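Long-range contacts in enoyl-CoA hydratase/isomerase (Mycobacterium abscessus, PDB 3QXZ), which probably catalyses the hydration of enoyl-CoA thioesters or the shift of their double bond, as a trimeric member of the crotonase family: residues V54-G59 against A192-A197; I112-A117 against G129-P134; D121-A126 against T177-R182. One frame throughout, in Å; residues are numbered along the deposited sequence.

How the contacts relate
Contacts 1 and 3 lie on the same mixed sheet, their centres about 12 Å apart, and they meet where helix 186-203, packed on strand 54-59, also reaches strand 122-126: Ala193 N lies 3.7 Å from Ile124 CD1, and Met196 SD 3.8 Å from Ile122 CG2. Contact 2, whose centre is about 18 Å from that of contact 1, does not touch it, but it is tied to contact 3 by two probable hydrogen bonds, Tyr131 OH to Ala126 O at 2.7 Å and Ala117 O to Arg123 NH1 at 2.9 Å. A bound potassium ion lies about 8 Å from the side chain of Val54 and one lies about 10 Å from that of Leu179.

Contact 1: residues V54-G59 against A192-A197; sequences VIVLTG and AALRMA
Val54 and Val56 each set CG1 anti to the backbone N (chi1 -177° and 176°) and CG2 anti to the carbonyl carbon, and with the CB atoms already directed at helix 186-203 both methyls of each valine reach it. Val54 CG1 lies 3.7 Å from Ala197 CB, while its CG2 comes up against the carbonyl oxygen of the same alanine, Ala197 O, at 3.5 Å. Val56 splits its two branches: CG1 meets Ala193 CB at 4.1 Å, and CG2 sits 3.8 Å from Ala197 CB. The methyl of Ala197 thus touches one branch of each valine. Leu194 adds a flank, bringing CD2 to 4.3 Å from Val56 CG2.

All of this is van der Waals packing, apolar except where Val54 meets the Ala197 carbonyl. Alanines one turn apart, Ala193 and Ala197, face the strand and let the helix settle with its axis 9.1 Å from that of the strand segment. The two run almost antiparallel, at 172°. Ile55 and Leu57 turn to the other side of the sheet, where they pack on Tyr43 of helix 33-48, and Val54 and Val56 bond through their backbones to strand 17-23. Strand 54-59 is thus an inner strand with a helix on each face, the layered alpha/beta core characteristic of the crotonase fold.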
loop_
_atom_site.group_PDB
_atom_site.type_symbol
_atom_site.label_atom_id
_atom_site.label_comp_id
_atom_site.label_asym_id
_atom_site.label_seq_id
_atom_site.Cartn_x
_atom_site.Cartn_y
_atom_site.Cartn_z
ATOM N N VAL A 54 -21.208 -15.497 1.221
ATOM C CA VAL A 54 -20.514 -14.371 1.871
ATOM C C VAL A 54 -20.770 -14.474 3.361
ATOM O O VAL A 54 -21.875 -14.866 3.783
ATOM C CB VAL A 54 -21.051 -12.980 1.386
ATOM C CG1 VAL A 54 -20.269 -11.830 2.012
ATOM C CG2 VAL A 54 -21.038 -12.858 -0.109
ATOM N N ILE A 55 -19.758 -14.094 4.141
ATOM C CA ILE A 55 -19.866 -13.988 5.588
ATOM C C ILE A 55 -19.758 -12.521 5.984
ATOM O O ILE A 55 -18.829 -11.824 5.554
ATOM C CB ILE A 55 -18.751 -14.792 6.282
ATOM C CG1 ILE A 55 -18.841 -16.276 5.914
ATOM C CG2 ILE A 55 -18.787 -14.581 7.805
ATOM C CD1 ILE A 55 -17.527 -17.062 6.084
ATOM N N VAL A 56 -20.704 -12.054 6.793
ATOM C CA VAL A 56 -20.647 -10.702 7.372
ATOM C C VAL A 56 -20.406 -10.830 8.863
ATOM O O VAL A 56 -21.152 -11.538 9.538
ATOM C CB VAL A 56 -21.947 -9.907 7.087
ATOM C CG1 VAL A 56 -21.925 -8.527 7.768
ATOM C CG2 VAL A 56 -22.148 -9.750 5.579
ATOM N N LEU A 57 -19.357 -10.175 9.360
ATOM C CA LEU A 57 -19.033 -10.120 10.786
ATOM C C LEU A 57 -19.419 -8.763 11.366
ATOM O O LEU A 57 -19.050 -7.710 10.822
ATOM C CB LEU A 57 -17.536 -10.379 10.986
ATOM C CG LEU A 57 -17.050 -10.390 12.441
ATOM C CD1 LEU A 57 -17.684 -11.502 13.276
ATOM C CD2 LEU A 57 -15.522 -10.522 12.422
ATOM N N THR A 58 -20.169 -8.775 12.472
ATOM C CA THR A 58 -20.663 -7.538 13.069
ATOM C C THR A 58 -20.766 -7.686 14.588
ATOM O O THR A 58 -20.565 -8.784 15.104
ATOM C CB THR A 58 -21.996 -7.115 12.405
ATOM O OG1 THR A 58 -22.202 -5.717 12.580
ATOM C CG2 THR A 58 -23.187 -7.923 12.925
ATOM N N GLY A 59 -21.022 -6.580 15.290
ATOM C CA GLY A 59 -21.192 -6.621 16.750
ATOM C C GLY A 59 -22.565 -6.179 17.211
ATOM O O GLY A 59 -23.245 -5.400 16.548
ATOM N N ALA A 192 -25.582 -1.579 4.857
ATOM C CA ALA A 192 -24.711 -1.421 3.692
ATOM C C ALA A 192 -23.900 -2.694 3.439
ATOM O O ALA A 192 -23.741 -3.123 2.297
ATOM C CB ALA A 192 -23.778 -0.221 3.858
ATOM N N ALA A 193 -23.395 -3.305 4.506
ATOM C CA ALA A 193 -22.645 -4.549 4.377
ATOM C C ALA A 193 -23.523 -5.669 3.786
ATOM O O ALA A 193 -23.087 -6.431 2.912
ATOM C CB ALA A 193 -22.058 -4.957 5.721
ATOM N N LEU A 194 -24.771 -5.745 4.243
ATOM C CA LEU A 194 -25.722 -6.749 3.742
ATOM C C LEU A 194 -26.081 -6.519 2.271
ATOM O O LEU A 194 -26.171 -7.481 1.497
ATOM C CB LEU A 194 -26.986 -6.827 4.626
ATOM C CG LEU A 194 -26.738 -7.366 6.033
ATOM C CD1 LEU A 194 -27.952 -7.199 6.921
ATOM C CD2 LEU A 194 -26.319 -8.810 5.998
ATOM N N ARG A 195 -26.256 -5.264 1.859
ATOM C CA ARG A 195 -26.529 -4.995 0.441
ATOM C C ARG A 195 -25.352 -5.457 -0.421
ATOM O O ARG A 195 -25.544 -6.055 -1.496
ATOM C CB ARG A 195 -26.836 -3.512 0.196
ATOM C CG ARG A 195 -28.271 -3.112 0.621
ATOM C CD ARG A 195 -28.663 -1.695 0.169
ATOM N NE ARG A 195 -27.770 -0.656 0.694
ATOM C CZ ARG A 195 -27.854 -0.122 1.913
ATOM N NH1 ARG A 195 -28.802 -0.512 2.759
ATOM N NH2 ARG A 195 -26.984 0.808 2.281
ATOM N N MET A 196 -24.130 -5.189 0.048
ATOM C CA MET A 196 -22.944 -5.621 -0.674
ATOM C C MET A 196 -22.851 -7.148 -0.714
ATOM O O MET A 196 -22.548 -7.724 -1.758
ATOM C CB MET A 196 -21.707 -5.009 -0.020
ATOM C CG MET A 196 -20.408 -5.317 -0.764
ATOM S SD MET A 196 -18.961 -4.634 0.046
ATOM C CE MET A 196 -19.142 -2.900 -0.325
ATOM N N ALA A 197 -23.125 -7.790 0.420
ATOM C CA ALA A 197 -23.092 -9.244 0.500
ATOM C C ALA A 197 -24.111 -9.900 -0.416
ATOM O O ALA A 197 -23.784 -10.869 -1.102
ATOM C CB ALA A 197 -23.299 -9.713 1.951
#

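Contact 2: residues I112-A117 against G129-P134; sequences IGMTLA and GRYAIP
Tyr131, Ala132 and Ile133 meet Met114 in turn, and Ile133 also reaches Thr115. The segment starts at Gly129, whose carbonyl carbon C lies above one face of the Tyr131 ring, toward its rim. At Tyr131 the methionine methyl does the touching: Met114 CE lies 3.6 Å from Tyr131 CD1 and 3.7 Å from Tyr131 CB, coming obliquely onto the root of the ring, with the two side chains crossing at about a right angle. Bends at chi2 (56°) and chi3 (71°) fold the methionine chain back and put CE there. At the far end of the ring the hydroxyl is taken up by a hydrogen bond to Ala126 O, which anchors that end of the ring.

Ala132 turns its methyl away from the helix and takes part through its backbone, the carbonyl oxygen Ala132 O standing 3.8 Å from Met114 CB. Ile133 then supplies two branches. Its CG1 packs against Met114 CG at 3.8 Å, with CD1 close beside, and again the side chains run crosswise. The other branch, CG2, meets Thr115 CG2 at 3.9 Å. Thr115 can offer that methyl because its hydroxyl is turned elsewhere: with chi1 at 66°, OG1 sits between the backbone N and the carbonyl carbon and bonds to Asp143 OD1.

All five touching residues are buried, and what joins them is van der Waals packing. Strand 131-132 pairs in parallel with strand 108-110, whose Ala109 touches both Met114 and Tyr131, and Ala132 bonds to the backbone of Gly111. The short helix 112-117 follows strand 108-110 directly in the chain, leads on toward strand 122-126, and is covered on another side by Phe31, which touches Ile112 and Leu116.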
loop_
_atom_site.group_PDB
_atom_site.type_symbol
_atom_site.label_atom_id
_atom_site.label_comp_id
_atom_site.label_asym_id
_atom_site.label_seq_id
_atom_site.Cartn_x
_atom_site.Cartn_y
_atom_site.Cartn_z
ATOM N N ILE A 112 -7.567 -6.149 19.874
ATOM C CA ILE A 112 -7.874 -7.325 19.068
ATOM C C ILE A 112 -9.247 -7.207 18.369
ATOM O O ILE A 112 -9.483 -7.851 17.331
ATOM C CB ILE A 112 -7.682 -8.661 19.848
ATOM C CG1 ILE A 112 -7.555 -9.836 18.837
ATOM C CG2 ILE A 112 -8.745 -8.795 20.971
ATOM C CD1 ILE A 112 -6.756 -10.997 19.330
ATOM N N GLY A 113 -10.137 -6.359 18.893
ATOM C CA GLY A 113 -11.372 -6.060 18.159
ATOM C C GLY A 113 -11.078 -5.472 16.785
ATOM O O GLY A 113 -11.739 -5.817 15.792
ATOM N N MET A 114 -10.094 -4.571 16.735
ATOM C CA MET A 114 -9.679 -4.022 15.457
ATOM C C MET A 114 -8.790 -4.989 14.664
ATOM O O MET A 114 -8.976 -5.144 13.448
ATOM C CB MET A 114 -8.974 -2.680 15.642
ATOM C CG MET A 114 -8.411 -2.087 14.336
ATOM S SD MET A 114 -9.606 -1.850 12.986
ATOM C CE MET A 114 -10.493 -0.481 13.699
ATOM N N THR A 115 -7.823 -5.638 15.319
ATOM C CA THR A 115 -6.906 -6.486 14.527
ATOM C C THR A 115 -7.625 -7.686 13.905
ATOM O O THR A 115 -7.289 -8.056 12.785
ATOM C CB THR A 115 -5.648 -6.899 15.300
ATOM O OG1 THR A 115 -6.048 -7.751 16.376
ATOM C CG2 THR A 115 -4.899 -5.685 15.856
ATOM N N LEU A 116 -8.639 -8.237 14.578
ATOM C CA LEU A 116 -9.480 -9.260 13.935
ATOM C C LEU A 116 -10.317 -8.693 12.790
ATOM O O LEU A 116 -10.555 -9.389 11.791
ATOM C CB LEU A 116 -10.383 -9.988 14.925
ATOM C CG LEU A 116 -9.592 -10.889 15.843
ATOM C CD1 LEU A 116 -10.516 -11.396 16.898
ATOM C CD2 LEU A 116 -8.896 -12.046 15.122
ATOM N N ALA A 117 -10.787 -7.458 12.913
ATOM C CA ALA A 117 -11.517 -6.837 11.801
ATOM C C ALA A 117 -10.628 -6.663 10.577
ATOM O O ALA A 117 -11.116 -6.742 9.430
ATOM C CB ALA A 117 -12.110 -5.507 12.228
ATOM N N GLY A 129 -17.652 5.597 15.872
ATOM C CA GLY A 129 -16.854 4.623 16.628
ATOM C C GLY A 129 -15.479 5.118 17.062
ATOM O O GLY A 129 -14.881 5.970 16.402
ATOM N N ARG A 130 -15.008 4.571 18.176
ATOM C CA ARG A 130 -13.616 4.716 18.580
ATOM C C ARG A 130 -12.826 3.513 18.047
ATOM O O ARG A 130 -13.222 2.365 18.252
ATOM C CB ARG A 130 -13.441 4.806 20.103
ATOM C CG ARG A 130 -11.962 5.096 20.474
ATOM C CD ARG A 130 -11.628 5.058 21.967
ATOM N NE ARG A 130 -10.203 4.723 22.146
ATOM C CZ ARG A 130 -9.736 3.765 22.946
ATOM N NH1 ARG A 130 -10.568 3.052 23.700
ATOM N NH2 ARG A 130 -8.426 3.530 23.006
ATOM N N TYR A 131 -11.701 3.799 17.398
ATOM C CA TYR A 131 -10.847 2.771 16.770
ATOM C C TYR A 131 -9.418 2.963 17.229
ATOM O O TYR A 131 -8.913 4.080 17.220
ATOM C CB TYR A 131 -10.935 2.884 15.240
ATOM C CG TYR A 131 -12.371 2.790 14.783
ATOM C CD1 TYR A 131 -13.113 1.623 15.009
ATOM C CD2 TYR A 131 -13.015 3.897 14.219
ATOM C CE1 TYR A 131 -14.455 1.549 14.661
ATOM C CE2 TYR A 131 -14.353 3.835 13.863
ATOM C CZ TYR A 131 -15.060 2.653 14.078
ATOM O OH TYR A 131 -16.403 2.575 13.736
ATOM N N ALA A 132 -8.755 1.883 17.653
ATOM C CA ALA A 132 -7.360 1.987 18.101
ATOM C C ALA A 132 -6.789 0.601 18.175
ATOM O O ALA A 132 -7.529 -0.383 18.365
ATOM C CB ALA A 132 -7.250 2.658 19.489
ATOM N N ILE A 133 -5.456 0.537 18.107
ATOM C CA ILE A 133 -4.691 -0.698 18.348
ATOM C C ILE A 133 -3.690 -0.317 19.447
ATOM O O ILE A 133 -2.532 -0.037 19.159
ATOM C CB ILE A 133 -4.008 -1.197 17.053
ATOM C CG1 ILE A 133 -5.051 -1.397 15.952
ATOM C CG2 ILE A 133 -3.252 -2.488 17.293
ATOM C CD1 ILE A 133 -4.430 -1.577 14.541
ATOM N N PRO A 134 -4.157 -0.278 20.718
ATOM C CA PRO A 134 -3.352 0.372 21.756
ATOM C C PRO A 134 -2.516 -0.574 22.593
ATOM O O PRO A 134 -2.036 -0.167 23.652
ATOM C CB PRO A 134 -4.420 1.037 22.620
ATOM C CG PRO A 134 -5.547 0.033 22.613
ATOM C CD PRO A 134 -5.512 -0.606 21.215
#

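Contact 3: residues D121-A126 against T177-R182; sequences DIRILA and TGLANR
Arg123 and Asn181 exchange two hydrogen bonds. Arg123 N donates its N-H to Asn181 OD1 (2.9 Å, 166°), from above the plane of the amide rather than along a lone pair, and Asn181 N returns one to Arg123 O at 2.8 Å, in the carbonyl plane. With its OD1 taken here, the amide gives ND2 to Glu161 OE1 and Ala157 O of the second subunit; Ile122 CG2 lies 3.6 Å from Asn181 OD1.

Gly178 closes helix 171-177 in a Schellman motif, and the chain then joins the mixed sheet of the crotonase fold as its outermost strand within this chain, parallel to 122-126, with Ile124 bridged to Arg182. There Leu125 N bonds to Arg182 O at 2.9 Å, nearly straight at 168°. Beside it, Leu125 CD1 touches Ala180 CB at 3.8 Å.

The Arg123 side chain bends at chi3 (-63°) and grips Leu179 O side-on with two nitrogens, NE at 2.8 Å and NH2 at 3.0 Å, the oxygen lying in the guanidinium plane. NH1 is used on Ala117 O and Ala120 O, so three backbone carbonyls surround this buried group and probably favour its positive charge.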
loop_
_atom_site.group_PDB
_atom_site.type_symbol
_atom_site.label_atom_id
_atom_site.label_comp_id
_atom_site.label_asym_id
_atom_site.label_seq_id
_atom_site.Cartn_x
_atom_site.Cartn_y
_atom_site.Cartn_z
ATOM N N ASP A 121 -11.961 -9.062 4.141
ATOM C CA ASP A 121 -11.637 -8.493 2.827
ATOM C C ASP A 121 -11.992 -7.021 2.740
ATOM O O ASP A 121 -11.269 -6.220 2.132
ATOM C CB ASP A 121 -12.388 -9.271 1.752
ATOM C CG ASP A 121 -12.064 -10.734 1.775
ATOM O OD1 ASP A 121 -10.853 -11.064 1.736
ATOM O OD2 ASP A 121 -13.002 -11.560 1.850
ATOM N N ILE A 122 -13.126 -6.689 3.342
ATOM C CA ILE A 122 -13.773 -5.389 3.171
ATOM C C ILE A 122 -14.254 -4.936 4.552
ATOM O O ILE A 122 -14.759 -5.751 5.338
ATOM C CB ILE A 122 -14.961 -5.534 2.196
ATOM C CG1 ILE A 122 -14.461 -5.944 0.794
ATOM C CG2 ILE A 122 -15.846 -4.242 2.161
ATOM C CD1 ILE A 122 -15.550 -6.591 -0.131
ATOM N N ARG A 123 -14.067 -3.655 4.863
ATOM C CA ARG A 123 -14.534 -3.063 6.127
ATOM C C ARG A 123 -15.384 -1.830 5.860
ATOM O O ARG A 123 -14.999 -0.947 5.094
ATOM C CB ARG A 123 -13.351 -2.658 7.022
ATOM C CG ARG A 123 -12.820 -3.794 7.888
ATOM C CD ARG A 123 -11.429 -3.501 8.499
ATOM N NE ARG A 123 -10.438 -3.340 7.435
ATOM C CZ ARG A 123 -9.982 -4.331 6.685
ATOM N NH1 ARG A 123 -10.327 -5.601 6.918
ATOM N NH2 ARG A 123 -9.197 -4.036 5.670
ATOM N N ILE A 124 -16.527 -1.785 6.538
ATOM C CA ILE A 124 -17.356 -0.580 6.574
ATOM C C ILE A 124 -17.397 -0.169 8.036
ATOM O O ILE A 124 -17.768 -0.989 8.900
ATOM C CB ILE A 124 -18.770 -0.864 6.031
ATOM C CG1 ILE A 124 -18.690 -1.346 4.569
ATOM C CG2 ILE A 124 -19.654 0.406 6.140
ATOM C CD1 ILE A 124 -20.070 -1.762 4.009
ATOM N N LEU A 125 -16.986 1.073 8.317
ATOM C CA LEU A 125 -16.873 1.565 9.706
ATOM C C LEU A 125 -17.893 2.642 10.052
ATOM O O LEU A 125 -18.224 3.496 9.232
ATOM C CB LEU A 125 -15.447 2.087 10.001
ATOM C CG LEU A 125 -14.416 1.090 10.535
ATOM C CD1 LEU A 125 -14.151 -0.061 9.567
ATOM C CD2 LEU A 125 -13.090 1.822 10.843
ATOM N N ALA A 126 -18.336 2.593 11.299
ATOM C CA ALA A 126 -19.250 3.591 11.864
ATOM C C ALA A 126 -18.498 4.893 12.138
ATOM O O ALA A 126 -17.469 4.894 12.832
ATOM C CB ALA A 126 -19.836 3.059 13.150
ATOM N N THR A 177 -7.001 6.510 4.442
ATOM C CA THR A 177 -5.710 5.821 4.407
ATOM C C THR A 177 -5.744 4.435 3.769
ATOM O O THR A 177 -4.693 3.892 3.472
ATOM C CB THR A 177 -5.126 5.684 5.815
ATOM O OG1 THR A 177 -6.033 4.951 6.644
ATOM C CG2 THR A 177 -4.836 7.067 6.405
ATOM N N GLY A 178 -6.936 3.894 3.538
ATOM C CA GLY A 178 -7.075 2.588 2.920
ATOM C C GLY A 178 -7.361 1.444 3.873
ATOM O O GLY A 178 -7.497 0.295 3.428
ATOM N N LEU A 179 -7.474 1.728 5.169
ATOM C CA LEU A 179 -7.802 0.678 6.143
ATOM C C LEU A 179 -9.222 0.164 5.931
ATOM O O LEU A 179 -9.501 -1.035 6.079
ATOM C CB LEU A 179 -7.622 1.227 7.567
ATOM C CG LEU A 179 -7.785 0.232 8.731
ATOM C CD1 LEU A 179 -6.927 0.648 9.922
ATOM C CD2 LEU A 179 -9.244 0.018 9.178
ATOM N N ALA A 180 -10.136 1.092 5.640
ATOM C CA ALA A 180 -11.563 0.806 5.491
ATOM C C ALA A 180 -12.030 1.214 4.116
ATOM O O ALA A 180 -11.473 2.122 3.485
ATOM C CB ALA A 180 -12.371 1.556 6.571
ATOM N N ASN A 181 -13.086 0.554 3.656
ATOM C CA ASN A 181 -13.655 0.815 2.346
ATOM C C ASN A 181 -14.606 1.989 2.335
ATOM O O ASN A 181 -14.711 2.700 1.339
ATOM C CB ASN A 181 -14.343 -0.452 1.817
ATOM C CG ASN A 181 -13.377 -1.591 1.680
ATOM O OD1 ASN A 181 -12.951 -2.197 2.669
ATOM N ND2 ASN A 181 -12.992 -1.867 0.433
ATOM N N ARG A 182 -15.324 2.155 3.432
ATOM C CA ARG A 182 -16.391 3.146 3.521
ATOM C C ARG A 182 -16.652 3.451 4.983
ATOM O O ARG A 182 -16.444 2.591 5.859
ATOM C CB ARG A 182 -17.676 2.593 2.863
ATOM C CG ARG A 182 -18.803 3.628 2.685
ATOM C CD ARG A 182 -19.985 3.031 1.962
ATOM N NE ARG A 182 -20.922 4.089 1.598
ATOM C CZ ARG A 182 -22.142 3.877 1.111
ATOM N NH1 ARG A 182 -22.580 2.634 0.930
ATOM N NH2 ARG A 182 -22.925 4.913 0.814
#